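Regulator of G-protein signaling 16 (Mus musculus, PDB 3C7L) switches off G protein signalling by raising the GTPase activity of G protein alpha subunits, driving them into their inactive GDP-bound form. Local coordinates at residues 94-99 against 109-114; 23-28 against 122-127; 48-53 against 84-89; 54-59 against 67-72. All coordinates share one frame; numbering follows the deposited sequence.

Contact 1. Residues 94-99 against 109-114; sequences ELTKTN and DVAQGK
Leu95 and Thr96 meet Val110 and Ala111 in a small helix-to-helix contact, apolar at its outer edge and water-bridged further in, where helix 90-101 runs antiparallel to the start of helix 109-128. The backbones come nearest at Thr96 and Ala111, whose CA atoms are 7.2 Å apart.

On the outer side, Leu95 and Val110 cross at about a right angle. With CG of Leu95 anti to the backbone N (chi1 174°), its CD2 methyl is carried across to CG2 of Val110. The separation of 3.3 Å between Leu95 CD2 and Val110 CG2 is tighter than usual for two methyl carbons, and CB of Val110 lies just behind. One leucine methyl thus carries the whole apolar touch.

These two helices, with helices 45-57 and 63-78, form the antiparallel four-helix bundle of the RGS domain, and the inner half of the contact faces that bundle. Thr96 OG1 and Ala111 CB are 4.0 Å apart, a loose approach that a water makes good: it donates to Thr96 OG1 at 2.9 Å and accepts from Ala111 N at 2.9 Å. The N-H of Ala111 belongs to the first turn of its helix, where no preceding turn supplies a carbonyl, and the water takes that role. Thr96 OG1, placed beside its own backbone N (chi1 -56°), is also hydrogen-bonded to Thr92 O one turn back, giving the hydroxyl of this buried residue two partners. Ile78 of helix 63-78 touches both Thr96 and Ala111, and Phe50 of helix 45-57 packs on Ala111.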
loop_
_atom_site.group_PDB
_atom_site.type_symbol
_atom_site.label_atom_id
_atom_site.label_comp_id
_atom_site.label_asym_id
_atom_site.label_seq_id
_atom_site.Cartn_x
_atom_site.Cartn_y
_atom_site.Cartn_z
ATOM N N GLU A 94 5.769 14.282 -6.944
ATOM C CA GLU A 94 6.364 14.845 -8.153
ATOM C C GLU A 94 7.218 13.791 -8.856
ATOM O O GLU A 94 7.204 13.678 -10.082
ATOM C CB GLU A 94 7.217 16.066 -7.779
ATOM C CG GLU A 94 7.839 16.803 -8.952
ATOM C CD GLU A 94 6.820 17.195 -9.996
ATOM O OE1 GLU A 94 5.760 17.735 -9.620
ATOM O OE2 GLU A 94 7.083 16.966 -11.194
ATOM N N LEU A 95 7.956 13.023 -8.062
ATOM C CA LEU A 95 8.809 11.958 -8.580
ATOM C C LEU A 95 7.954 10.917 -9.303
ATOM O O LEU A 95 8.277 10.483 -10.407
ATOM C CB LEU A 95 9.564 11.280 -7.431
ATOM C CG LEU A 95 10.390 10.057 -7.842
ATOM C CD1 LEU A 95 11.667 10.535 -8.483
ATOM C CD2 LEU A 95 10.709 9.181 -6.642
ATOM N N THR A 96 6.855 10.524 -8.668
ATOM C CA THR A 96 5.965 9.528 -9.247
ATOM C C THR A 96 5.384 10.021 -10.569
ATOM O O THR A 96 5.306 9.270 -11.534
ATOM C CB THR A 96 4.832 9.177 -8.258
ATOM O OG1 THR A 96 5.409 8.741 -7.018
ATOM C CG2 THR A 96 3.953 8.069 -8.818
ATOM N N LYS A 97 4.984 11.288 -10.614
ATOM C CA LYS A 97 4.430 11.866 -11.838
ATOM C C LYS A 97 5.492 11.856 -12.940
ATOM O O LYS A 97 5.199 11.530 -14.089
ATOM C CB LYS A 97 3.967 13.303 -11.582
ATOM C CG LYS A 97 3.403 13.999 -12.812
ATOM C CD LYS A 97 3.103 15.467 -12.528
ATOM C CE LYS A 97 2.493 16.157 -13.742
ATOM N NZ LYS A 97 2.187 17.600 -13.484
ATOM N N THR A 98 6.721 12.218 -12.578
ATOM C CA THR A 98 7.837 12.246 -13.522
ATOM C C THR A 98 8.089 10.845 -14.062
ATOM O O THR A 98 8.336 10.662 -15.253
ATOM C CB THR A 98 9.125 12.760 -12.843
ATOM O OG1 THR A 98 8.946 14.129 -12.460
ATOM C CG2 THR A 98 10.321 12.649 -13.789
ATOM N N ASN A 99 8.032 9.856 -13.177
ATOM C CA ASN A 99 8.237 8.473 -13.579
ATOM C C ASN A 99 7.096 8.037 -14.485
ATOM O O ASN A 99 7.283 7.249 -15.403
ATOM C CB ASN A 99 8.284 7.559 -12.354
ATOM C CG ASN A 99 9.488 7.826 -11.475
ATOM O OD1 ASN A 99 10.455 8.453 -11.904
ATOM N ND2 ASN A 99 9.443 7.328 -10.244
ATOM N N ASP A 109 7.715 2.759 -6.872
ATOM C CA ASP A 109 8.616 2.285 -5.817
ATOM C C ASP A 109 8.794 3.192 -4.600
ATOM O O ASP A 109 8.622 2.749 -3.460
ATOM C CB ASP A 109 9.991 1.965 -6.406
ATOM C CG ASP A 109 10.035 0.609 -7.074
ATOM O OD1 ASP A 109 8.977 0.139 -7.552
ATOM O OD2 ASP A 109 11.134 0.018 -7.136
ATOM N N VAL A 110 9.136 4.454 -4.821
ATOM C CA VAL A 110 9.342 5.351 -3.695
ATOM C C VAL A 110 8.046 5.570 -2.915
ATOM O O VAL A 110 8.048 5.534 -1.686
ATOM C CB VAL A 110 9.925 6.703 -4.159
ATOM C CG1 VAL A 110 10.194 7.593 -2.963
ATOM C CG2 VAL A 110 11.224 6.463 -4.919
ATOM N N ALA A 111 6.943 5.777 -3.629
ATOM C CA ALA A 111 5.648 5.982 -2.983
ATOM C C ALA A 111 5.242 4.756 -2.169
ATOM O O ALA A 111 4.790 4.888 -1.034
ATOM C CB ALA A 111 4.577 6.285 -4.026
ATOM N N GLN A 112 5.403 3.568 -2.750
ATOM C CA GLN A 112 5.035 2.332 -2.063
ATOM C C GLN A 112 5.869 2.140 -0.799
ATOM O O GLN A 112 5.353 1.717 0.238
ATOM C CB GLN A 112 5.198 1.127 -3.007
ATOM C CG GLN A 112 4.963 -0.231 -2.336
ATOM C CD GLN A 112 4.926 -1.389 -3.326
ATOM O OE1 GLN A 112 5.525 -1.324 -4.399
ATOM N NE2 GLN A 112 4.231 -2.463 -2.958
ATOM N N GLY A 113 7.159 2.463 -0.889
ATOM C CA GLY A 113 8.045 2.334 0.257
ATOM C C GLY A 113 7.703 3.302 1.377
ATOM O O GLY A 113 7.779 2.947 2.559
ATOM N N LYS A 114 7.343 4.532 1.022
ATOM C CA LYS A 114 6.979 5.523 2.029
ATOM C C LYS A 114 5.679 5.082 2.695
ATOM O O LYS A 114 5.532 5.164 3.916
ATOM C CB LYS A 114 6.768 6.903 1.394
ATOM C CG LYS A 114 7.993 7.527 0.756
ATOM C CD LYS A 114 9.083 7.821 1.771
ATOM C CE LYS A 114 10.252 8.550 1.120
ATOM N NZ LYS A 114 11.332 8.847 2.102
HETATM O O HOH W 1 7.076 6.493 -6.454
#

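Contact 2. Residues 23-28 against 122-127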
loop_
_atom_site.group_PDB
_atom_site.type_symbol
_atom_site.label_atom_id
_atom_site.label_comp_id
_atom_site.label_asym_id
_atom_site.label_seq_id
_atom_site.Cartn_x
_atom_site.Cartn_y
_atom_site.Cartn_z
ATOM N N ASP A 23 5.715 -8.590 5.650
ATOM C CA ASP A 23 5.481 -9.200 4.349
ATOM C C ASP A 23 4.635 -10.469 4.461
ATOM O O ASP A 23 3.838 -10.767 3.568
ATOM C CB ASP A 23 6.818 -9.504 3.670
ATOM C CG ASP A 23 7.592 -8.244 3.338
ATOM O OD1 ASP A 23 7.189 -7.530 2.397
ATOM O OD2 ASP A 23 8.589 -7.953 4.028
ATOM N N LEU A 24 4.802 -11.213 5.550
ATOM C CA LEU A 24 4.018 -12.426 5.744
ATOM C C LEU A 24 2.576 -12.049 6.079
ATOM O O LEU A 24 1.636 -12.710 5.645
ATOM C CB LEU A 24 4.614 -13.293 6.859
ATOM C CG LEU A 24 5.949 -13.975 6.544
ATOM C CD1 LEU A 24 6.310 -14.940 7.673
ATOM C CD2 LEU A 24 5.852 -14.713 5.227
ATOM N N LEU A 25 2.398 -10.985 6.857
ATOM C CA LEU A 25 1.055 -10.533 7.192
ATOM C C LEU A 25 0.314 -10.140 5.908
ATOM O O LEU A 25 -0.844 -10.508 5.707
ATOM C CB LEU A 25 1.110 -9.325 8.133
ATOM C CG LEU A 25 -0.224 -8.631 8.445
ATOM C CD1 LEU A 25 -1.159 -9.593 9.157
ATOM C CD2 LEU A 25 0.024 -7.408 9.317
ATOM N N LEU A 26 1.002 -9.403 5.042
ATOM C CA LEU A 26 0.441 -8.922 3.780
ATOM C C LEU A 26 0.145 -10.001 2.738
ATOM O O LEU A 26 -0.492 -9.725 1.721
ATOM C CB LEU A 26 1.377 -7.870 3.180
ATOM C CG LEU A 26 1.563 -6.646 4.083
ATOM C CD1 LEU A 26 2.687 -5.777 3.572
ATOM C CD2 LEU A 26 0.253 -5.865 4.150
ATOM N N ASN A 27 0.602 -11.223 2.988
ATOM C CA ASN A 27 0.371 -12.335 2.069
ATOM C C ASN A 27 -0.662 -13.283 2.673
ATOM O O ASN A 27 -0.950 -14.347 2.125
ATOM C CB ASN A 27 1.679 -13.096 1.819
ATOM C CG ASN A 27 1.528 -14.209 0.790
ATOM O OD1 ASN A 27 2.360 -15.115 0.717
ATOM N ND2 ASN A 27 0.473 -14.138 -0.017
ATOM N N SER A 28 -1.216 -12.898 3.817
ATOM C CA SER A 28 -2.209 -13.724 4.490
ATOM C C SER A 28 -3.620 -13.203 4.236
ATOM O O SER A 28 -3.878 -12.009 4.347
ATOM C CB SER A 28 -1.925 -13.747 5.997
ATOM O OG SER A 28 -3.018 -14.275 6.728
ATOM N N ASP A 122 4.148 2.187 12.419
ATOM C CA ASP A 122 3.123 2.785 13.268
ATOM C C ASP A 122 1.867 1.936 13.477
ATOM O O ASP A 122 1.665 1.362 14.555
ATOM C CB ASP A 122 2.717 4.148 12.713
ATOM C CG ASP A 122 1.545 4.748 13.456
ATOM O OD1 ASP A 122 1.536 4.675 14.701
ATOM O OD2 ASP A 122 0.636 5.299 12.798
ATOM N N SER A 123 1.025 1.851 12.451
ATOM C CA SER A 123 -0.221 1.096 12.562
ATOM C C SER A 123 -0.038 -0.412 12.642
ATOM O O SER A 123 -0.855 -1.101 13.253
ATOM C CB SER A 123 -1.163 1.454 11.405
ATOM O OG SER A 123 -0.542 1.296 10.137
ATOM N N TYR A 124 1.026 -0.931 12.033
ATOM C CA TYR A 124 1.282 -2.372 12.054
ATOM C C TYR A 124 1.568 -2.833 13.485
ATOM O O TYR A 124 0.934 -3.766 13.975
ATOM C CB TYR A 124 2.439 -2.705 11.101
ATOM C CG TYR A 124 3.092 -4.068 11.265
ATOM C CD1 TYR A 124 2.339 -5.251 11.251
ATOM C CD2 TYR A 124 4.480 -4.172 11.369
ATOM C CE1 TYR A 124 2.965 -6.506 11.334
ATOM C CE2 TYR A 124 5.110 -5.411 11.450
ATOM C CZ TYR A 124 4.351 -6.570 11.430
ATOM O OH TYR A 124 4.999 -7.779 11.490
ATOM N N PRO A 125 2.523 -2.188 14.173
ATOM C CA PRO A 125 2.808 -2.599 15.549
ATOM C C PRO A 125 1.604 -2.416 16.472
ATOM O O PRO A 125 1.410 -3.200 17.394
ATOM C CB PRO A 125 3.976 -1.701 15.941
ATOM C CG PRO A 125 4.708 -1.548 14.654
ATOM C CD PRO A 125 3.578 -1.285 13.678
ATOM N N ARG A 126 0.794 -1.387 16.237
ATOM C CA ARG A 126 -0.374 -1.182 17.086
ATOM C C ARG A 126 -1.430 -2.250 16.803
ATOM O O ARG A 126 -2.181 -2.652 17.697
ATOM C CB ARG A 126 -0.952 0.233 16.904
ATOM C CG ARG A 126 -0.075 1.307 17.552
ATOM C CD ARG A 126 -0.682 2.703 17.542
ATOM N NE ARG A 126 -0.761 3.292 16.208
ATOM C CZ ARG A 126 -1.845 3.272 15.439
ATOM N NH1 ARG A 126 -2.957 2.686 15.865
ATOM N NH2 ARG A 126 -1.821 3.858 14.250
ATOM N N PHE A 127 -1.475 -2.719 15.561
ATOM C CA PHE A 127 -2.422 -3.765 15.175
ATOM C C PHE A 127 -2.089 -5.036 15.940
ATOM O O PHE A 127 -2.985 -5.749 16.406
ATOM C CB PHE A 127 -2.324 -4.068 13.669
ATOM C CG PHE A 127 -2.978 -5.374 13.264
ATOM C CD1 PHE A 127 -4.355 -5.546 13.375
ATOM C CD2 PHE A 127 -2.207 -6.435 12.787
ATOM C CE1 PHE A 127 -4.961 -6.753 13.018
ATOM C CE2 PHE A 127 -2.805 -7.649 12.425
ATOM C CZ PHE A 127 -4.184 -7.806 12.542
#
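Leu25, which opens a type I beta turn running to Ser28, faces Tyr124 across a CA-CA distance of 9.5 Å, with helix 109-128 kinked at Asp122 and Pro125. Such a wide spacing is filled by side chains alone. Leu25 has CG anti to its N (chi1 173°), which directs the isobutyl fork at the helix, and the fork divides between two aromatic rings. Leu25 CD2 lies 3.7 Å from Tyr124 CE1 and equally near Tyr124 CD1, the two side chains sliding past each other in opposite directions. CD1 of Leu25 turns instead to Phe127, at 4.1 Å from its CE2.

Both rings have further fixings. The hydroxyl of the buried Tyr124, unmodified here, is hydrogen-bonded to Trp18 O, and its ring meets that of Phe22; Phe127 meets Phe35 of helix 29-40. On the helix itself Arg126 grips Asp122 side-on: NE reaches OD1 of Asp122 at 3.1 Å and NH2 of Arg126 reaches OD2 of Asp122 at 3.2 Å. Both oxygens lie in the guanidinium plane, though the arginine sits well above the plane of the carboxylate. A second salt bridge to Glu42 holds NH2.

Helices from the two ends of the domain closing on one aromatic core in this way are characteristic of the terminal subdomain of the RGS fold.

Contact 3. Residues 48-53 against 84-89; sequences LEFWLA and KEVNID
Helix 45-57 here faces not another helix but the irregular loop 84-89, with the CA atoms of Phe50 and Val86 7.8 Å apart and an inverse gamma turn centred on Asn87. The apolar half rests on one methyl. CG1 of Val86, anti to the carbonyl carbon (chi1 -63°), comes to 3.8 Å from Phe50 CB and touches the root of the ring rather than its far end.

The polar half lies one residue back on the helix. The extended chain of Lys84 crosses that of Glu49 at about a right angle, and its NZ makes a weak hydrogen bond, part of a salt bridge, to Glu49 OE1 at 3.2 Å. Lys84 CD is nearly as close, 3.4 Å from Glu49 OE1, which places the oxygen alongside the end of the lysine chain. OE2 of Glu49 has its stronger partner in His36 NE2. With the long chain of Lys84 cut back to an alanine, Glu49 OE1 would probably be left without its cationic mate across the contact.

Backbone hydrogen bonds of Lys84 to Glu76 and of Val86 to Tyr77 tie the loop to helix 63-78, while Phe50 continues inward onto Ile73 and Ile78 of that helix and onto Ala111 and Thr115 of helix 109-128.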
loop_
_atom_site.group_PDB
_atom_site.type_symbol
_atom_site.label_atom_id
_atom_site.label_comp_id
_atom_site.label_asym_id
_atom_site.label_seq_id
_atom_site.Cartn_x
_atom_site.Cartn_y
_atom_site.Cartn_z
ATOM N N LEU A 48 -2.885 0.511 2.789
ATOM C CA LEU A 48 -2.841 -0.909 2.469
ATOM C C LEU A 48 -3.385 -1.191 1.067
ATOM O O LEU A 48 -2.845 -2.023 0.346
ATOM C CB LEU A 48 -3.647 -1.703 3.508
ATOM C CG LEU A 48 -3.807 -3.205 3.252
ATOM C CD1 LEU A 48 -2.440 -3.875 3.170
ATOM C CD2 LEU A 48 -4.637 -3.816 4.365
ATOM N N GLU A 49 -4.457 -0.501 0.685
ATOM C CA GLU A 49 -5.051 -0.700 -0.634
ATOM C C GLU A 49 -4.067 -0.296 -1.722
ATOM O O GLU A 49 -3.954 -0.959 -2.754
ATOM C CB GLU A 49 -6.351 0.109 -0.747
ATOM C CG GLU A 49 -7.419 -0.405 0.211
ATOM C CD GLU A 49 -8.677 0.441 0.253
ATOM O OE1 GLU A 49 -8.696 1.552 -0.326
ATOM O OE2 GLU A 49 -9.649 -0.016 0.887
ATOM N N PHE A 50 -3.343 0.790 -1.480
ATOM C CA PHE A 50 -2.354 1.277 -2.430
ATOM C C PHE A 50 -1.204 0.283 -2.566
ATOM O O PHE A 50 -0.773 -0.023 -3.678
ATOM C CB PHE A 50 -1.816 2.638 -1.976
ATOM C CG PHE A 50 -0.617 3.108 -2.750
ATOM C CD1 PHE A 50 -0.679 3.262 -4.130
ATOM C CD2 PHE A 50 0.575 3.396 -2.098
ATOM C CE1 PHE A 50 0.433 3.695 -4.851
ATOM C CE2 PHE A 50 1.685 3.826 -2.803
ATOM C CZ PHE A 50 1.617 3.978 -4.184
ATOM N N TRP A 51 -0.710 -0.219 -1.435
ATOM C CA TRP A 51 0.395 -1.174 -1.450
ATOM C C TRP A 51 0.007 -2.398 -2.275
ATOM O O TRP A 51 0.750 -2.822 -3.155
ATOM C CB TRP A 51 0.756 -1.598 -0.021
ATOM C CG TRP A 51 2.036 -2.390 0.083
ATOM C CD1 TRP A 51 3.290 -1.897 0.284
ATOM C CD2 TRP A 51 2.180 -3.813 -0.030
ATOM N NE1 TRP A 51 4.209 -2.921 0.305
ATOM C CE2 TRP A 51 3.553 -4.107 0.113
ATOM C CE3 TRP A 51 1.278 -4.868 -0.243
ATOM C CZ2 TRP A 51 4.050 -5.416 0.054
ATOM C CZ3 TRP A 51 1.773 -6.171 -0.299
ATOM C CH2 TRP A 51 3.147 -6.429 -0.152
ATOM N N LEU A 52 -1.162 -2.960 -1.997
ATOM C CA LEU A 52 -1.639 -4.133 -2.728
ATOM C C LEU A 52 -1.831 -3.838 -4.220
ATOM O O LEU A 52 -1.608 -4.707 -5.063
ATOM C CB LEU A 52 -2.960 -4.627 -2.136
ATOM C CG LEU A 52 -2.946 -5.163 -0.702
ATOM C CD1 LEU A 52 -4.370 -5.260 -0.201
ATOM C CD2 LEU A 52 -2.272 -6.525 -0.648
ATOM N N ALA A 53 -2.246 -2.618 -4.543
ATOM C CA ALA A 53 -2.455 -2.238 -5.939
ATOM C C ALA A 53 -1.125 -2.189 -6.678
ATOM O O ALA A 53 -1.059 -2.502 -7.868
ATOM C CB ALA A 53 -3.151 -0.884 -6.018
ATOM N N LYS A 84 -8.432 8.485 -2.741
ATOM C CA LYS A 84 -7.734 7.765 -1.678
ATOM C C LYS A 84 -6.280 8.194 -1.540
ATOM O O LYS A 84 -5.401 7.369 -1.276
ATOM C CB LYS A 84 -7.793 6.260 -1.946
ATOM C CG LYS A 84 -9.187 5.675 -1.902
ATOM C CD LYS A 84 -9.185 4.219 -2.337
ATOM C CE LYS A 84 -10.582 3.628 -2.258
ATOM N NZ LYS A 84 -10.617 2.242 -2.791
ATOM N N GLU A 85 -6.035 9.490 -1.704
ATOM C CA GLU A 85 -4.690 10.038 -1.619
ATOM C C GLU A 85 -3.926 9.561 -0.387
ATOM O O GLU A 85 -4.381 9.731 0.743
ATOM C CB GLU A 85 -4.741 11.569 -1.629
ATOM C CG GLU A 85 -3.373 12.217 -1.480
ATOM C CD GLU A 85 -3.410 13.723 -1.625
ATOM O OE1 GLU A 85 -4.500 14.315 -1.488
ATOM O OE2 GLU A 85 -2.338 14.321 -1.866
ATOM N N VAL A 86 -2.763 8.960 -0.611
ATOM C CA VAL A 86 -1.940 8.485 0.498
ATOM C C VAL A 86 -1.071 9.632 1.009
ATOM O O VAL A 86 -0.717 10.533 0.251
ATOM C CB VAL A 86 -1.036 7.301 0.072
ATOM C CG1 VAL A 86 -1.902 6.114 -0.336
ATOM C CG2 VAL A 86 -0.133 7.714 -1.081
ATOM N N ASN A 87 -0.716 9.587 2.289
ATOM C CA ASN A 87 0.096 10.642 2.892
ATOM C C ASN A 87 1.567 10.599 2.488
ATOM O O ASN A 87 2.413 10.056 3.200
ATOM C CB ASN A 87 -0.030 10.597 4.415
ATOM C CG ASN A 87 0.761 11.699 5.097
ATOM O OD1 ASN A 87 0.697 12.864 4.698
ATOM N ND2 ASN A 87 1.501 11.340 6.137
ATOM N N ILE A 88 1.850 11.197 1.339
ATOM C CA ILE A 88 3.189 11.264 0.778
ATOM C C ILE A 88 3.569 12.738 0.611
ATOM O O ILE A 88 2.694 13.577 0.411
ATOM C CB ILE A 88 3.208 10.570 -0.604
ATOM C CG1 ILE A 88 3.101 9.057 -0.427
ATOM C CG2 ILE A 88 4.436 10.963 -1.370
ATOM C CD1 ILE A 88 4.128 8.478 0.500
ATOM N N ASP A 89 4.859 13.063 0.690
ATOM C CA ASP A 89 5.263 14.460 0.523
ATOM C C ASP A 89 5.220 14.853 -0.950
ATOM O O ASP A 89 5.076 13.998 -1.820
ATOM C CB ASP A 89 6.667 14.714 1.101
ATOM C CG ASP A 89 7.742 13.841 0.471
ATOM O OD1 ASP A 89 7.627 13.489 -0.722
ATOM O OD2 ASP A 89 8.725 13.524 1.175
#

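Contact 4. Residues 54-59 against 67-72; sequences CEEFKK and ASRAHH
Arg69, the first residue of 67-72 to reach across, meets Phe57 with its aliphatic part. CG of Arg69 lies 3.4 Å from Phe57 CD1, close to the ring plane at its edge, and CB stands in that plane a little farther off. The chain then folds back at chi2 (70°) and chi3 (76°), and the guanidinium is turned 45° from the ring instead of lying flat over it, so no cation-pi stack forms. The bend leaves Arg69 NE 4.3 Å from Glu56 OE1, too long for a salt bridge but near enough that the opposite charges probably attract weakly.

Ala70 follows and supplies the second apolar touch: its CB is 3.7 Å from Phe57 CE1, and 3.9 Å separates it from CZ of the same ring. The phenyl group therefore fits against two consecutive residues of the facing helix. Losing the ring of Phe57 to an alanine is likely to open a gap beside the methylenes of Arg69 and the methyl of Ala70, leaving the arginine chain freer to turn.

Antiparallel helices 45-57 and 63-78 are joined here near their shared connection; Phe57 also packs on Leu66 and Ile73 of helix 63-78 and stacks edge-to-face with Phe108, while Ala70 also touches Leu100 of helix 90-101.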
loop_
_atom_site.group_PDB
_atom_site.type_symbol
_atom_site.label_atom_id
_atom_site.label_comp_id
_atom_site.label_asym_id
_atom_site.label_seq_id
_atom_site.Cartn_x
_atom_site.Cartn_y
_atom_site.Cartn_z
ATOM N N CYS A 54 -0.068 -1.797 -5.970
ATOM C CA CYS A 54 1.266 -1.726 -6.556
ATOM C C CYS A 54 1.782 -3.129 -6.853
ATOM O O CYS A 54 2.458 -3.351 -7.854
ATOM C CB CYS A 54 2.241 -1.030 -5.604
ATOM S SG CYS A 54 1.987 0.749 -5.426
ATOM N N GLU A 55 1.464 -4.070 -5.967
ATOM C CA GLU A 55 1.881 -5.457 -6.123
ATOM C C GLU A 55 1.271 -6.117 -7.354
ATOM O O GLU A 55 1.936 -6.887 -8.047
ATOM C CB GLU A 55 1.510 -6.264 -4.879
ATOM C CG GLU A 55 2.361 -5.956 -3.670
ATOM C CD GLU A 55 3.837 -6.183 -3.922
ATOM O OE1 GLU A 55 4.551 -5.206 -4.219
ATOM O OE2 GLU A 55 4.280 -7.344 -3.845
ATOM N N GLU A 56 0.005 -5.832 -7.628
ATOM C CA GLU A 56 -0.622 -6.427 -8.794
ATOM C C GLU A 56 -0.145 -5.715 -10.068
ATOM O O GLU A 56 -0.035 -6.331 -11.130
ATOM C CB GLU A 56 -2.152 -6.375 -8.672
ATOM C CG GLU A 56 -2.745 -4.983 -8.629
ATOM C CD GLU A 56 -4.268 -4.990 -8.715
ATOM O OE1 GLU A 56 -4.806 -5.725 -9.571
ATOM O OE2 GLU A 56 -4.922 -4.255 -7.937
ATOM N N PHE A 57 0.163 -4.426 -9.954
ATOM C CA PHE A 57 0.639 -3.636 -11.089
ATOM C C PHE A 57 1.929 -4.186 -11.696
ATOM O O PHE A 57 2.080 -4.232 -12.916
ATOM C CB PHE A 57 0.874 -2.184 -10.653
ATOM C CG PHE A 57 1.563 -1.331 -11.693
ATOM C CD1 PHE A 57 0.894 -0.937 -12.848
ATOM C CD2 PHE A 57 2.882 -0.923 -11.513
ATOM C CE1 PHE A 57 1.526 -0.149 -13.808
ATOM C CE2 PHE A 57 3.526 -0.133 -12.469
ATOM C CZ PHE A 57 2.846 0.255 -13.619
ATOM N N LYS A 58 2.862 -4.598 -10.848
ATOM C CA LYS A 58 4.132 -5.110 -11.340
ATOM C C LYS A 58 4.065 -6.465 -12.038
ATOM O O LYS A 58 5.051 -6.917 -12.621
ATOM C CB LYS A 58 5.156 -5.144 -10.211
ATOM C CG LYS A 58 5.676 -3.761 -9.856
ATOM C CD LYS A 58 6.941 -3.841 -9.025
ATOM C CE LYS A 58 7.524 -2.459 -8.766
ATOM N NZ LYS A 58 8.758 -2.524 -7.929
ATOM N N LYS A 59 2.904 -7.104 -11.989
ATOM C CA LYS A 59 2.715 -8.391 -12.645
ATOM C C LYS A 59 2.243 -8.206 -14.091
ATOM O O LYS A 59 2.247 -9.150 -14.879
ATOM C CB LYS A 59 1.693 -9.229 -11.877
ATOM C CG LYS A 59 1.271 -10.490 -12.608
ATOM C CD LYS A 59 0.218 -11.261 -11.842
ATOM C CE LYS A 59 -0.300 -12.416 -12.673
ATOM N NZ LYS A 59 -0.959 -11.916 -13.909
ATOM N N ALA A 67 0.182 1.065 -18.883
ATOM C CA ALA A 67 -0.136 2.484 -19.019
ATOM C C ALA A 67 -1.461 2.815 -18.345
ATOM O O ALA A 67 -1.547 3.749 -17.546
ATOM C CB ALA A 67 -0.198 2.867 -20.496
ATOM N N SER A 68 -2.489 2.039 -18.676
ATOM C CA SER A 68 -3.823 2.236 -18.124
ATOM C C SER A 68 -3.865 2.084 -16.602
ATOM O O SER A 68 -4.368 2.959 -15.899
ATOM C CB SER A 68 -4.803 1.248 -18.768
ATOM O OG SER A 68 -6.087 1.348 -18.181
ATOM N N ARG A 69 -3.344 0.971 -16.097
ATOM C CA ARG A 69 -3.334 0.724 -14.659
ATOM C C ARG A 69 -2.523 1.791 -13.908
ATOM O O ARG A 69 -2.941 2.269 -12.852
ATOM C CB ARG A 69 -2.767 -0.672 -14.377
ATOM C CG ARG A 69 -2.555 -0.985 -12.904
ATOM C CD ARG A 69 -3.849 -1.164 -12.130
ATOM N NE ARG A 69 -4.472 -2.455 -12.396
ATOM C CZ ARG A 69 -5.384 -2.663 -13.337
ATOM N NH1 ARG A 69 -5.788 -1.655 -14.099
ATOM N NH2 ARG A 69 -5.882 -3.880 -13.523
ATOM N N ALA A 70 -1.372 2.169 -14.456
ATOM C CA ALA A 70 -0.520 3.176 -13.827
ATOM C C ALA A 70 -1.270 4.496 -13.641
ATOM O O ALA A 70 -1.135 5.160 -12.607
ATOM C CB ALA A 70 0.726 3.402 -14.663
ATOM N N HIS A 71 -2.053 4.870 -14.650
ATOM C CA HIS A 71 -2.831 6.103 -14.609
ATOM C C HIS A 71 -3.951 6.027 -13.580
ATOM O O HIS A 71 -4.250 7.015 -12.915
ATOM C CB HIS A 71 -3.410 6.405 -15.995
ATOM C CG HIS A 71 -2.407 6.970 -16.950
ATOM N ND1 HIS A 71 -2.444 6.722 -18.307
ATOM C CD2 HIS A 71 -1.341 7.779 -16.745
ATOM C CE1 HIS A 71 -1.442 7.352 -18.894
ATOM N NE2 HIS A 71 -0.757 8.001 -17.969
ATOM N N HIS A 72 -4.574 4.858 -13.455
ATOM C CA HIS A 72 -5.645 4.678 -12.481
ATOM C C HIS A 72 -5.067 4.724 -11.067
ATOM O O HIS A 72 -5.641 5.345 -10.177
ATOM C CB HIS A 72 -6.370 3.346 -12.700
ATOM C CG HIS A 72 -7.257 2.948 -11.559
ATOM N ND1 HIS A 72 -8.387 3.656 -11.210
ATOM C CD2 HIS A 72 -7.158 1.938 -10.662
ATOM C CE1 HIS A 72 -8.945 3.102 -10.149
ATOM N NE2 HIS A 72 -8.218 2.057 -9.796
#

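Contacts 1, 3 and 4 lie in the four-helix bundle of the RGS domain, contact 3 closing a connecting loop onto it, with neighbouring centres 11 to 13 Å apart, whereas contact 2 lies in the terminal subdomain, its centre 22 Å from that of contact 1. Helix 109-128 serves both subdomains, entering contact 1 at its start and contact 2 near its end. Helix 45-57 links contacts 3 and 4. Along the chain contact 4 is nested within contact 3, contact 1 follows, and contact 2 encloses them all. An Asp109-Lys58 salt bridge joins contacts 1 and 4; Leu26 against Leu48 and Trp51 joins 2 to 3. Contacts 8 to 31 residues apart in sequence and one chain-spanning closure thus build a single compact domain.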